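Local coordinates for uncharacterized protein (Helicobacter pylori, PDB 4O5J) that is the sialic acid-binding adhesin SabA, whose extracellular domain probably attaches the bacterium to sialylated glycans of its host, at residues N65-F70 with K285-F290; L95-L100 with D205-T210; S299-I304 with N352-Y357. All coordinates share one frame; numbering follows the deposited sequence.

Interaction 1 of 3, residues N65-F70 with K285-F290; sequences NYLKSF and KDIYTF
Phe-290 reaches across from helix 281-309 and brings the CD2-CE2 side of its ring to Leu-67 and Lys-68. From CB, the CG atom stands anti to the backbone N (chi1 -172°), which swings the ring out of its own helix and toward 65-70. Farther along the ring, CD2 lies 3.9 Å from Leu-67 CB and almost as near to Leu-67 CG. The next atom, CE2, makes the closest approach of the contact, 3.4 Å to Leu-67 CB, and also touches Lys-68, whose backbone N is 3.9 Å away. At the tip, CZ comes to 3.9 Å from Leu-67 O, a carbonyl that accepts hydrogen bonds from Gln-294 NE2 and Thr-71 OG1.

The two helices belong to the elongated helical bundle of the adhesion domain, and their local axes pass 11.3 Å apart at 51°, so they touch over a short patch. Leu-67 points toward the facing helix, and its side chain and that of Phe-290 run antiparallel past one another; Leu-67 CD2 goes on to Ile-287, where CG1 lies 4.3 Å away. The chain of Lys-68 instead crosses the phenyl group at about a right angle, with CG 4.0 Å from Phe-290 CE2, before bending at chi3 and chi4 and making a weak hydrogen bond through NZ to Ser-267 OG. Leu-266 and Ser-267 of helix 241-268 also pack on Phe-290, while Ala-364 of helix 343-396 touches Leu-67.

Interaction 2 of 3, residues L95-L100 with D205-T210; sequences LGFWSL and DLIANT
Ile-207 turns its CG1 branch anti to its carbonyl carbon (chi1 -65°) and carries CD1 onward in an extended chain, while Trp-98 holds CG anti to its own backbone N (chi1 170°); together these torsions bring the isoleucine methyl to the aromatic side chains of 95-100. The contact joins helix 82-101 to the last turns of helix 193-209, two helices of the elongated helical bundle of the SabA adhesion domain, and it is entirely apolar. Its nearest alpha carbons, those of Trp-98 and Ile-207, are still 9.4 Å apart, so side chains alone close the gap.

Phe-97 and Trp-98 are consecutive in sequence and offer edges of their rings to the same methyl group. Ile-207 CD1 lies near the plane of each ring, at the edge and not above a face, 4.3 Å from Phe-97 CE2. Phe-97 is directed at the other helix from its CB, whereas Trp-98 sets out alongside it, and its chi1 carries the indole across so that an edge of the six-membered ring meets the methyl.

All three side chains are buried. Phe-243 of helix 241-268 meets the Phe-97 ring and also packs on Ile-207, whereas Met-152 and Ala-156 of helix 146-163 cover Trp-98. A glycerol, probably from the crystallisation liquor, lies about 3 Å from the tryptophan side chain. Near the C-terminal end of 205-210, Thr-210 OG1 donates to Leu-206 O over 2.7 Å, tilted 35° from the carbonyl plane. On the indole, the atom that meets Ile-207 CD1 is CE3 of the six-membered ring, at 4.1 Å.

Interaction 3 of 3, residues S299-I304 with N352-Y357; sequences SYAQDI and NNVSYY
Val-354 is the one residue of 352-357 that inserts its side chain against 299-304, settling over the backbone between Ala-301 and Gln-302. Before it in sequence, Asn-353 packs on Pro-82. Val-354 itself is directed toward the facing helix and divides its two methyls. CG2, anti to the carbonyl carbon, lies 4.0 Å from Ala-301 CB and comes still nearer to the backbone, 3.7 Å from Gln-302 N. CG1, anti to the backbone N (chi1 163°), meets the Gln-302 side chain, with OE1 at 3.5 Å and CB a little farther off. The extended glutamine chain crosses the valine at about a right angle and flanks the contact. The alpha carbons of Gln-302 and Val-354 approach to 6.1 Å.

Farther on, Tyr-356 lies with CD1 over the centre of the Tyr-357 ring, 3.5 Å above its plane, and makes a cation-pi contact with Arg-360. The contact thus binds helix 281-309 to the long helix 343-396, with helix 241-268 touching Tyr-300 and Ile-304, and helix 82-101 packing on Ile-304 and, through Pro-82, on Tyr-357.

In the fold
Interactions 1 and 3 share helix 281-309, with centres about 17 Å apart, and they touch directly: Phe-70 CD1 lies 3.4 Å from Tyr-357 CD1 in an edge-to-face ring pair, and Tyr-66 OH is 3.3 Å from Tyr-357 O. Helix 57-76 is thereby tied to helix 343-396 as well as to helix 281-309. Interaction 2 lies on the other side of the chain's centre from interaction 1, their centres about 38 Å apart, although its helix 82-101 directly follows helix 57-76 in sequence. Interaction 3 is nearest the middle of the molecule, about 26 Å between centres from interaction 2.

Interaction 1 of 3, residues N65-F70 with K285-F290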
loop_
_atom_site.group_PDB
_atom_site.type_symbol
_atom_site.label_atom_id
_atom_site.label_comp_id
_atom_site.label_asym_id
_atom_site.label_seq_id
_atom_site.Cartn_x
_atom_site.Cartn_y
_atom_site.Cartn_z
ATOM N N ASN A 65 13.605 16.486 -12.802
ATOM C CA ASN A 65 13.142 15.651 -13.883
ATOM C C ASN A 65 12.795 14.214 -13.451
ATOM O O ASN A 65 11.845 13.623 -13.965
ATOM C CB ASN A 65 14.120 15.641 -15.038
ATOM C CG ASN A 65 13.648 14.736 -16.176
ATOM O OD1 ASN A 65 14.045 13.579 -16.282
ATOM N ND2 ASN A 65 12.754 15.244 -17.001
ATOM N N TYR A 66 13.563 13.644 -12.522
ATOM C CA TYR A 66 13.213 12.340 -11.995
ATOM C C TYR A 66 11.862 12.395 -11.222
ATOM O O TYR A 66 10.963 11.569 -11.437
ATOM C CB TYR A 66 14.333 11.813 -11.074
ATOM C CG TYR A 66 13.784 10.676 -10.257
ATOM C CD1 TYR A 66 13.653 9.379 -10.815
ATOM C CD2 TYR A 66 13.289 10.893 -8.956
ATOM C CE1 TYR A 66 13.106 8.344 -10.088
ATOM C CE2 TYR A 66 12.748 9.851 -8.216
ATOM C CZ TYR A 66 12.643 8.594 -8.782
ATOM O OH TYR A 66 12.086 7.572 -8.037
ATOM N N LEU A 67 11.737 13.353 -10.302
ATOM C CA LEU A 67 10.539 13.529 -9.517
ATOM C C LEU A 67 9.312 13.606 -10.430
ATOM O O LEU A 67 8.333 12.828 -10.270
ATOM C CB LEU A 67 10.670 14.808 -8.726
ATOM C CG LEU A 67 11.016 14.777 -7.230
ATOM C CD1 LEU A 67 11.492 13.462 -6.759
ATOM C CD2 LEU A 67 11.985 15.865 -6.841
ATOM N N LYS A 68 9.377 14.507 -11.407
ATOM C CA LYS A 68 8.253 14.742 -12.337
ATOM C C LYS A 68 7.990 13.527 -13.172
ATOM O O LYS A 68 6.834 13.159 -13.453
ATOM C CB LYS A 68 8.522 15.918 -13.285
ATOM C CG LYS A 68 8.602 17.213 -12.566
ATOM C CD LYS A 68 9.009 18.343 -13.511
ATOM C CE LYS A 68 7.900 19.400 -13.648
ATOM N NZ LYS A 68 6.860 18.894 -14.502
ATOM N N SER A 69 9.054 12.859 -13.573
ATOM C CA SER A 69 8.852 11.707 -14.409
ATOM C C SER A 69 8.132 10.576 -13.610
ATOM O O SER A 69 7.256 9.843 -14.126
ATOM C CB SER A 69 10.196 11.321 -14.960
ATOM O OG SER A 69 10.035 10.142 -15.660
ATOM N N PHE A 70 8.446 10.463 -12.323
ATOM C CA PHE A 70 7.785 9.434 -11.518
ATOM C C PHE A 70 6.309 9.817 -11.384
ATOM O O PHE A 70 5.419 8.975 -11.543
ATOM C CB PHE A 70 8.422 9.346 -10.146
ATOM C CG PHE A 70 7.675 8.454 -9.193
ATOM C CD1 PHE A 70 8.036 7.119 -9.066
ATOM C CD2 PHE A 70 6.602 8.940 -8.450
ATOM C CE1 PHE A 70 7.332 6.267 -8.185
ATOM C CE2 PHE A 70 5.896 8.123 -7.590
ATOM C CZ PHE A 70 6.258 6.776 -7.449
ATOM N N LYS A 285 10.857 25.951 -1.992
ATOM C CA LYS A 285 9.998 25.349 -0.999
ATOM C C LYS A 285 9.121 24.284 -1.666
ATOM O O LYS A 285 8.809 23.231 -1.090
ATOM C CB LYS A 285 9.159 26.437 -0.335
ATOM C CG LYS A 285 8.224 25.863 0.671
ATOM C CD LYS A 285 7.157 26.823 1.117
ATOM C CE LYS A 285 6.154 25.987 1.905
ATOM N NZ LYS A 285 4.964 26.781 2.279
ATOM N N ASP A 286 8.788 24.524 -2.922
ATOM C CA ASP A 286 7.874 23.615 -3.637
ATOM C C ASP A 286 8.556 22.319 -4.022
ATOM O O ASP A 286 7.941 21.259 -3.899
ATOM C CB ASP A 286 7.230 24.267 -4.896
ATOM C CG ASP A 286 6.034 25.201 -4.535
ATOM O OD1 ASP A 286 5.526 25.086 -3.378
ATOM O OD2 ASP A 286 5.591 26.064 -5.395
ATOM N N ILE A 287 9.799 22.390 -4.507
ATOM C CA ILE A 287 10.478 21.181 -4.924
ATOM C C ILE A 287 10.692 20.320 -3.675
ATOM O O ILE A 287 10.634 19.101 -3.761
ATOM C CB ILE A 287 11.799 21.454 -5.684
ATOM C CG1 ILE A 287 12.315 20.170 -6.344
ATOM C CG2 ILE A 287 12.861 22.068 -4.777
ATOM C CD1 ILE A 287 13.575 20.421 -7.152
ATOM N N TYR A 288 10.888 20.962 -2.519
ATOM C CA TYR A 288 11.112 20.208 -1.296
ATOM C C TYR A 288 9.847 19.452 -0.860
ATOM O O TYR A 288 9.863 18.244 -0.593
ATOM C CB TYR A 288 11.614 21.131 -0.218
ATOM C CG TYR A 288 12.095 20.429 1.026
ATOM C CD1 TYR A 288 12.572 19.126 0.979
ATOM C CD2 TYR A 288 12.132 21.092 2.243
ATOM C CE1 TYR A 288 13.009 18.473 2.131
ATOM C CE2 TYR A 288 12.569 20.467 3.383
ATOM C CZ TYR A 288 13.008 19.156 3.323
ATOM O OH TYR A 288 13.466 18.569 4.462
ATOM N N THR A 289 8.735 20.159 -0.830
ATOM C CA THR A 289 7.456 19.565 -0.545
ATOM C C THR A 289 7.150 18.476 -1.537
ATOM O O THR A 289 6.692 17.404 -1.163
ATOM C CB THR A 289 6.365 20.628 -0.657
ATOM O OG1 THR A 289 6.688 21.668 0.245
ATOM C CG2 THR A 289 5.010 20.068 -0.286
ATOM N N PHE A 290 7.396 18.755 -2.804
ATOM C CA PHE A 290 7.180 17.778 -3.863
ATOM C C PHE A 290 7.932 16.472 -3.542
ATOM O O PHE A 290 7.360 15.370 -3.528
ATOM C CB PHE A 290 7.692 18.370 -5.174
ATOM C CG PHE A 290 7.366 17.556 -6.391
ATOM C CD1 PHE A 290 6.216 16.783 -6.443
ATOM C CD2 PHE A 290 8.213 17.572 -7.504
ATOM C CE1 PHE A 290 5.912 16.028 -7.579
ATOM C CE2 PHE A 290 7.902 16.821 -8.642
ATOM C CZ PHE A 290 6.759 16.070 -8.690
#

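Interaction 2 of 3, residues L95-L100 with D205-T210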
loop_
_atom_site.group_PDB
_atom_site.type_symbol
_atom_site.label_atom_id
_atom_site.label_comp_id
_atom_site.label_asym_id
_atom_site.label_seq_id
_atom_site.Cartn_x
_atom_site.Cartn_y
_atom_site.Cartn_z
ATOM N N LEU A 95 -11.212 -9.222 -2.932
ATOM C CA LEU A 95 -12.130 -10.168 -3.614
ATOM C C LEU A 95 -11.653 -11.607 -3.351
ATOM O O LEU A 95 -12.432 -12.534 -3.318
ATOM C CB LEU A 95 -12.165 -9.880 -5.118
ATOM C CG LEU A 95 -12.935 -8.599 -5.463
ATOM C CD1 LEU A 95 -12.740 -8.197 -6.942
ATOM C CD2 LEU A 95 -14.420 -8.800 -5.119
ATOM N N GLY A 96 -10.352 -11.797 -3.154
ATOM C CA GLY A 96 -9.819 -13.103 -2.789
ATOM C C GLY A 96 -10.310 -13.499 -1.422
ATOM O O GLY A 96 -10.751 -14.632 -1.219
ATOM N N PHE A 97 -10.255 -12.585 -0.470
ATOM C CA PHE A 97 -10.780 -12.905 0.835
ATOM C C PHE A 97 -12.277 -13.216 0.785
ATOM O O PHE A 97 -12.781 -14.170 1.398
ATOM C CB PHE A 97 -10.494 -11.807 1.858
ATOM C CG PHE A 97 -11.052 -12.130 3.198
ATOM C CD1 PHE A 97 -10.360 -12.958 4.065
ATOM C CD2 PHE A 97 -12.315 -11.682 3.574
ATOM C CE1 PHE A 97 -10.896 -13.301 5.297
ATOM C CE2 PHE A 97 -12.858 -12.022 4.797
ATOM C CZ PHE A 97 -12.148 -12.823 5.677
ATOM N N TRP A 98 -13.015 -12.378 0.066
ATOM C CA TRP A 98 -14.464 -12.611 -0.077
ATOM C C TRP A 98 -14.708 -13.998 -0.616
ATOM O O TRP A 98 -15.614 -14.745 -0.188
ATOM C CB TRP A 98 -15.078 -11.568 -1.038
ATOM C CG TRP A 98 -16.459 -11.952 -1.356
ATOM C CD1 TRP A 98 -16.902 -12.571 -2.487
ATOM C CD2 TRP A 98 -17.624 -11.811 -0.475
ATOM N NE1 TRP A 98 -18.264 -12.801 -2.401
ATOM C CE2 TRP A 98 -18.747 -12.351 -1.197
ATOM C CE3 TRP A 98 -17.821 -11.313 0.808
ATOM C CZ2 TRP A 98 -20.040 -12.377 -0.657
ATOM C CZ3 TRP A 98 -19.114 -11.323 1.351
ATOM C CH2 TRP A 98 -20.205 -11.854 0.614
ATOM N N SER A 99 -13.900 -14.373 -1.587
ATOM C CA SER A 99 -13.983 -15.717 -2.187
ATOM C C SER A 99 -13.774 -16.828 -1.130
ATOM O O SER A 99 -14.492 -17.863 -1.152
ATOM C CB SER A 99 -12.945 -15.818 -3.272
ATOM O OG SER A 99 -13.114 -17.016 -3.932
ATOM N N LEU A 100 -12.861 -16.622 -0.167
ATOM C CA LEU A 100 -12.620 -17.614 0.897
ATOM C C LEU A 100 -13.775 -17.625 1.880
ATOM O O LEU A 100 -14.330 -18.689 2.221
ATOM C CB LEU A 100 -11.333 -17.297 1.677
ATOM C CG LEU A 100 -10.020 -17.528 0.992
ATOM C CD1 LEU A 100 -8.880 -17.046 1.922
ATOM C CD2 LEU A 100 -9.863 -19.026 0.600
ATOM N N ASP A 205 -15.551 -3.275 5.998
ATOM C CA ASP A 205 -16.161 -2.689 7.229
ATOM C C ASP A 205 -17.376 -3.508 7.645
ATOM O O ASP A 205 -17.570 -3.784 8.832
ATOM C CB ASP A 205 -16.605 -1.266 7.031
ATOM C CG ASP A 205 -15.434 -0.305 6.968
ATOM O OD1 ASP A 205 -14.294 -0.787 7.228
ATOM O OD2 ASP A 205 -15.610 0.922 6.630
ATOM N N LEU A 206 -18.197 -3.885 6.671
ATOM C CA LEU A 206 -19.409 -4.606 6.959
ATOM C C LEU A 206 -19.056 -5.979 7.532
ATOM O O LEU A 206 -19.670 -6.449 8.510
ATOM C CB LEU A 206 -20.272 -4.741 5.696
ATOM C CG LEU A 206 -21.628 -5.416 5.899
ATOM C CD1 LEU A 206 -22.364 -4.758 7.079
ATOM C CD2 LEU A 206 -22.451 -5.325 4.641
ATOM N N ILE A 207 -18.096 -6.651 6.904
ATOM C CA ILE A 207 -17.642 -7.939 7.421
ATOM C C ILE A 207 -17.118 -7.833 8.866
ATOM O O ILE A 207 -17.480 -8.645 9.761
ATOM C CB ILE A 207 -16.568 -8.550 6.507
ATOM C CG1 ILE A 207 -17.195 -8.876 5.118
ATOM C CG2 ILE A 207 -15.921 -9.824 7.176
ATOM C CD1 ILE A 207 -16.230 -9.381 4.081
ATOM N N ALA A 208 -16.290 -6.812 9.115
ATOM C CA ALA A 208 -15.707 -6.629 10.449
ATOM C C ALA A 208 -16.806 -6.427 11.467
ATOM O O ALA A 208 -16.699 -6.881 12.585
ATOM C CB ALA A 208 -14.745 -5.449 10.464
ATOM N N ASN A 209 -17.872 -5.733 11.095
ATOM C CA ASN A 209 -18.922 -5.334 12.053
ATOM C C ASN A 209 -19.973 -6.383 12.223
ATOM O O ASN A 209 -20.772 -6.278 13.090
ATOM C CB ASN A 209 -19.601 -4.056 11.614
ATOM C CG ASN A 209 -18.726 -2.900 11.882
ATOM O OD1 ASN A 209 -18.393 -2.674 13.034
ATOM N ND2 ASN A 209 -18.200 -2.268 10.833
ATOM N N THR A 210 -19.974 -7.415 11.392
ATOM C CA THR A 210 -20.981 -8.425 11.502
ATOM C C THR A 210 -20.482 -9.538 12.415
ATOM O O THR A 210 -19.478 -10.210 12.090
ATOM C CB THR A 210 -21.276 -9.009 10.119
ATOM O OG1 THR A 210 -21.715 -7.945 9.291
ATOM C CG2 THR A 210 -22.352 -10.070 10.218
#

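Interaction 3 of 3, residues S299-I304 with N352-Y357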
loop_
_atom_site.group_PDB
_atom_site.type_symbol
_atom_site.label_atom_id
_atom_site.label_comp_id
_atom_site.label_asym_id
_atom_site.label_seq_id
_atom_site.Cartn_x
_atom_site.Cartn_y
_atom_site.Cartn_z
ATOM N N SER A 299 6.560 5.348 0.590
ATOM C CA SER A 299 6.530 4.810 1.900
ATOM C C SER A 299 5.152 4.139 2.170
ATOM O O SER A 299 5.091 3.075 2.832
ATOM C CB SER A 299 6.862 5.930 2.866
ATOM O OG SER A 299 6.522 5.445 4.094
ATOM N N TYR A 300 4.061 4.740 1.663
ATOM C CA TYR A 300 2.748 4.098 1.787
ATOM C C TYR A 300 2.741 2.780 1.039
ATOM O O TYR A 300 2.143 1.801 1.498
ATOM C CB TYR A 300 1.636 4.968 1.217
ATOM C CG TYR A 300 1.179 6.087 2.144
ATOM C CD1 TYR A 300 1.030 5.874 3.523
ATOM C CD2 TYR A 300 0.875 7.345 1.640
ATOM C CE1 TYR A 300 0.605 6.894 4.350
ATOM C CE2 TYR A 300 0.448 8.373 2.460
ATOM C CZ TYR A 300 0.306 8.151 3.794
ATOM O OH TYR A 300 -0.111 9.219 4.552
ATOM N N ALA A 301 3.360 2.754 -0.134
ATOM C CA ALA A 301 3.431 1.496 -0.908
ATOM C C ALA A 301 4.234 0.469 -0.094
ATOM O O ALA A 301 3.878 -0.715 -0.022
ATOM C CB ALA A 301 4.111 1.707 -2.229
ATOM N N GLN A 302 5.291 0.913 0.563
ATOM C CA GLN A 302 6.043 -0.005 1.398
ATOM C C GLN A 302 5.163 -0.521 2.535
ATOM O O GLN A 302 5.214 -1.710 2.840
ATOM C CB GLN A 302 7.293 0.664 1.897
ATOM C CG GLN A 302 8.010 -0.161 2.918
ATOM C CD GLN A 302 9.347 0.387 3.105
ATOM O OE1 GLN A 302 10.287 -0.050 2.466
ATOM N NE2 GLN A 302 9.456 1.357 3.965
ATOM N N ASP A 303 4.345 0.351 3.153
ATOM C CA ASP A 303 3.449 -0.088 4.221
ATOM C C ASP A 303 2.565 -1.208 3.717
ATOM O O ASP A 303 2.343 -2.215 4.407
ATOM C CB ASP A 303 2.574 1.060 4.708
ATOM C CG ASP A 303 3.361 2.157 5.452
ATOM O OD1 ASP A 303 4.422 1.817 6.021
ATOM O OD2 ASP A 303 2.912 3.361 5.509
ATOM N N ILE A 304 2.051 -1.064 2.492
ATOM C CA ILE A 304 1.162 -2.115 1.956
ATOM C C ILE A 304 1.923 -3.434 1.731
ATOM O O ILE A 304 1.420 -4.492 2.034
ATOM C CB ILE A 304 0.457 -1.629 0.666
ATOM C CG1 ILE A 304 -0.633 -0.612 1.041
ATOM C CG2 ILE A 304 -0.142 -2.813 -0.099
ATOM C CD1 ILE A 304 -0.645 0.467 0.050
ATOM N N ASN A 352 9.407 -4.589 -5.615
ATOM C CA ASN A 352 10.392 -4.068 -6.580
ATOM C C ASN A 352 10.296 -2.584 -6.803
ATOM O O ASN A 352 11.334 -1.920 -6.894
ATOM C CB ASN A 352 10.250 -4.763 -7.906
ATOM C CG ASN A 352 10.514 -6.228 -7.778
ATOM O OD1 ASN A 352 11.049 -6.667 -6.766
ATOM N ND2 ASN A 352 10.133 -7.007 -8.784
ATOM N N ASN A 353 9.065 -2.049 -6.914
ATOM C CA ASN A 353 8.894 -0.610 -7.106
ATOM C C ASN A 353 9.497 0.153 -5.934
ATOM O O ASN A 353 10.208 1.137 -6.117
ATOM C CB ASN A 353 7.416 -0.260 -7.162
ATOM C CG ASN A 353 6.765 -0.719 -8.429
ATOM O OD1 ASN A 353 7.441 -1.061 -9.408
ATOM N ND2 ASN A 353 5.455 -0.742 -8.437
ATOM N N VAL A 354 9.191 -0.298 -4.723
ATOM C CA VAL A 354 9.676 0.342 -3.505
ATOM C C VAL A 354 11.196 0.376 -3.445
ATOM O O VAL A 354 11.781 1.433 -3.177
ATOM C CB VAL A 354 9.161 -0.354 -2.245
ATOM C CG1 VAL A 354 10.028 0.069 -1.036
ATOM C CG2 VAL A 354 7.699 -0.007 -2.051
ATOM N N SER A 355 11.848 -0.744 -3.730
ATOM C CA SER A 355 13.305 -0.694 -3.651
ATOM C C SER A 355 13.879 0.164 -4.807
ATOM O O SER A 355 14.816 0.939 -4.617
ATOM C CB SER A 355 13.909 -2.092 -3.569
ATOM O OG SER A 355 13.985 -2.607 -4.849
ATOM N N TYR A 356 13.308 0.057 -6.004
ATOM C CA TYR A 356 13.837 0.812 -7.151
ATOM C C TYR A 356 13.641 2.309 -6.995
ATOM O O TYR A 356 14.618 3.066 -7.086
ATOM C CB TYR A 356 13.213 0.339 -8.441
ATOM C CG TYR A 356 13.680 1.128 -9.643
ATOM C CD1 TYR A 356 13.002 2.255 -10.082
ATOM C CD2 TYR A 356 14.814 0.722 -10.344
ATOM C CE1 TYR A 356 13.462 2.968 -11.200
ATOM C CE2 TYR A 356 15.272 1.401 -11.454
ATOM C CZ TYR A 356 14.605 2.525 -11.868
ATOM O OH TYR A 356 15.106 3.158 -12.945
ATOM N N TYR A 357 12.393 2.739 -6.771
ATOM C CA TYR A 357 12.113 4.189 -6.652
ATOM C C TYR A 357 12.487 4.771 -5.307
ATOM O O TYR A 357 12.687 5.983 -5.177
ATOM C CB TYR A 357 10.633 4.480 -6.909
ATOM C CG TYR A 357 10.212 4.127 -8.329
ATOM C CD1 TYR A 357 10.624 4.912 -9.429
ATOM C CD2 TYR A 357 9.437 3.014 -8.582
ATOM C CE1 TYR A 357 10.248 4.569 -10.720
ATOM C CE2 TYR A 357 9.055 2.675 -9.872
ATOM C CZ TYR A 357 9.461 3.457 -10.913
ATOM O OH TYR A 357 9.095 3.131 -12.143
#